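Local coordinates for protein EmGH1 (Erythrobacter marinus, PDB 5Z87) that belongs to glycoside hydrolase family 3 and probably acts as a beta-glucosidase, splitting glucose from the ends of beta-linked sugars, at residues A[229-235]-A[274-280]. Sequence-based numbering, arbitrary orientation.
Sequences ATSVKHF and SIGLMAS
Met278 N donates an almost straight hydrogen bond to Val232 O (2.8 Å, 170° at the hydrogen), and Phe235 N does the same to Met278 O at 2.8 Å. They join strands 229-235 and 276-279, parallel neighbours in the TIM-barrel-type N-terminal domain of this family 3 glycoside hydrolase. Between these two bonds the register slips by one residue, a beta bulge that takes in the cis peptide bond before His234. At the other end Gly276 N hydrogen-bonds Thr230 O, while Gly276 O accepts twice: from Ser274 OG in its carbonyl plane, and from Val232 N at 3.3 Å, well above that plane.

The bulge lies where the barrel opens into a pocket: Lys233 NZ and His234 NE2 both hydrogen-bond a bound dithiothreitol, Lys233 NZ also hydrogen-bonds Phe178 O, and Asp183 takes the bond from His234 ND1. The Lys233 chain runs extended beside Met278, itself extended as far as SD, which lies 4.0 Å from Lys233 CD and obliquely near the His234 ring.

On the other side of the sheet, Val232, Leu277 and Phe235 pack under helix 263-270, with Phe265 edge-to-face against Phe235. Leu277 CG stands anti to its own N (chi1 171°), sending both methyls toward Phe235, and Leu277 CD2 meets Phe235 CB at 3.7 Å. Shortening Leu277 to an alanine would probably open a gap between Val232 and Phe235 and leave one ring face without its methyl cover. Leu277 CD1 makes that CH-pi contact, 4.0 Å from the Phe235 ring centroid and 18° off the normal, and touches Val232 CG2 at 4.1 Å.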
loop_
_atom_site.group_PDB
_atom_site.type_symbol
_atom_site.label_atom_id
_atom_site.label_comp_id
_atom_site.label_asym_id
_atom_site.label_seq_id
_atom_site.Cartn_x
_atom_site.Cartn_y
_atom_site.Cartn_z
ATOM N N ALA A 229 -5.144 23.292 26.214
ATOM C CA ALA A 229 -4.573 23.318 24.873
ATOM C C ALA A 229 -4.630 21.939 24.212
ATOM O O ALA A 229 -4.364 20.911 24.849
ATOM C CB ALA A 229 -3.122 23.811 24.925
ATOM N N THR A 230 -4.983 21.926 22.932
ATOM C CA THR A 230 -4.890 20.733 22.092
ATOM C C THR A 230 -3.529 20.682 21.409
ATOM O O THR A 230 -2.966 21.717 21.043
ATOM C CB THR A 230 -5.979 20.729 21.012
ATOM O OG1 THR A 230 -5.925 21.956 20.271
ATOM C CG2 THR A 230 -7.351 20.592 21.623
ATOM N N SER A 231 -3.007 19.467 21.232
ATOM C CA SER A 231 -1.856 19.212 20.365
ATOM C C SER A 231 -2.294 18.208 19.297
ATOM O O SER A 231 -2.220 16.994 19.498
ATOM C CB SER A 231 -0.651 18.693 21.157
ATOM O OG SER A 231 -0.556 19.338 22.413
ATOM N N VAL A 232 -2.745 18.708 18.148
ATOM C CA VAL A 232 -3.268 17.813 17.123
ATOM C C VAL A 232 -2.135 16.957 16.567
ATOM O O VAL A 232 -1.013 17.438 16.348
ATOM C CB VAL A 232 -3.981 18.621 16.027
ATOM C CG1 VAL A 232 -5.242 19.253 16.600
ATOM C CG2 VAL A 232 -3.055 19.711 15.493
ATOM N N LYS A 233 -2.413 15.668 16.373
ATOM C CA LYS A 233 -1.389 14.695 16.029
ATOM C C LYS A 233 -1.986 13.703 15.035
ATOM O O LYS A 233 -3.210 13.618 14.902
ATOM C CB LYS A 233 -0.873 14.001 17.294
ATOM C CG LYS A 233 -1.945 13.211 18.026
ATOM C CD LYS A 233 -1.407 12.548 19.271
ATOM C CE LYS A 233 -2.382 11.473 19.770
ATOM N NZ LYS A 233 -2.089 11.014 21.181
ATOM N N HIS A 234 -1.137 12.961 14.307
ATOM C CA HIS A 234 0.318 13.079 14.271
ATOM C C HIS A 234 0.786 13.596 12.912
ATOM O O HIS A 234 0.587 12.926 11.905
ATOM C CB HIS A 234 0.972 11.731 14.561
ATOM C CG HIS A 234 0.408 11.016 15.748
ATOM N ND1 HIS A 234 -0.838 10.423 15.740
ATOM C CD2 HIS A 234 0.936 10.769 16.973
ATOM C CE1 HIS A 234 -1.056 9.848 16.910
ATOM N NE2 HIS A 234 0.008 10.037 17.674
ATOM N N PHE A 235 1.433 14.769 12.911
ATOM C CA PHE A 235 1.757 15.543 11.708
ATOM C C PHE A 235 2.931 14.914 10.960
ATOM O O PHE A 235 4.053 14.921 11.473
ATOM C CB PHE A 235 2.119 16.962 12.138
ATOM C CG PHE A 235 1.960 18.001 11.078
ATOM C CD1 PHE A 235 0.735 18.213 10.472
ATOM C CD2 PHE A 235 3.033 18.814 10.731
ATOM C CE1 PHE A 235 0.579 19.204 9.509
ATOM C CE2 PHE A 235 2.896 19.805 9.768
ATOM C CZ PHE A 235 1.666 20.011 9.158
ATOM N N SER A 274 -6.083 25.572 17.251
ATOM C CA SER A 274 -5.268 24.674 18.061
ATOM C C SER A 274 -3.948 25.350 18.425
ATOM O O SER A 274 -3.282 25.931 17.571
ATOM C CB SER A 274 -5.017 23.362 17.296
ATOM O OG SER A 274 -4.184 22.461 18.023
ATOM N N ILE A 275 -3.589 25.284 19.703
ATOM C CA ILE A 275 -2.382 25.937 20.191
ATOM C C ILE A 275 -1.160 25.058 19.952
ATOM O O ILE A 275 -0.057 25.564 19.705
ATOM C CB ILE A 275 -2.560 26.279 21.690
ATOM C CG1 ILE A 275 -3.598 27.379 21.890
ATOM C CG2 ILE A 275 -1.250 26.700 22.351
ATOM C CD1 ILE A 275 -3.957 27.592 23.362
ATOM N N GLY A 276 -1.320 23.737 20.041
ATOM C CA GLY A 276 -0.224 22.812 19.879
ATOM C C GLY A 276 -0.429 21.868 18.700
ATOM O O GLY A 276 -1.521 21.767 18.119
ATOM N N LEU A 277 0.649 21.165 18.362
ATOM C CA LEU A 277 0.672 20.186 17.282
ATOM C C LEU A 277 1.798 19.216 17.582
ATOM O O LEU A 277 2.875 19.644 18.017
ATOM C CB LEU A 277 0.886 20.856 15.920
ATOM C CG LEU A 277 1.136 19.939 14.712
ATOM C CD1 LEU A 277 0.428 20.516 13.503
ATOM C CD2 LEU A 277 2.623 19.790 14.423
ATOM N N MET A 278 1.555 17.921 17.354
ATOM C CA MET A 278 2.579 16.890 17.542
ATOM C C MET A 278 2.936 16.229 16.211
ATOM O O MET A 278 2.060 15.969 15.384
ATOM C CB MET A 278 2.117 15.824 18.543
ATOM C CG MET A 278 3.112 14.689 18.766
ATOM S SD MET A 278 2.437 13.413 19.862
ATOM C CE MET A 278 2.503 14.221 21.451
ATOM N N ALA A 279 4.225 15.956 16.008
ATOM C CA ALA A 279 4.727 15.374 14.772
ATOM C C ALA A 279 4.649 13.849 14.827
ATOM O O ALA A 279 4.388 13.251 15.872
ATOM C CB ALA A 279 6.167 15.826 14.506
ATOM N N SER A 280 4.923 13.219 13.687
ATOM C CA SER A 280 4.711 11.791 13.485
ATOM C C SER A 280 5.990 10.968 13.660
ATOM O O SER A 280 7.092 11.414 13.332
ATOM C CB SER A 280 4.128 11.560 12.083
ATOM O OG SER A 280 4.206 10.196 11.701
#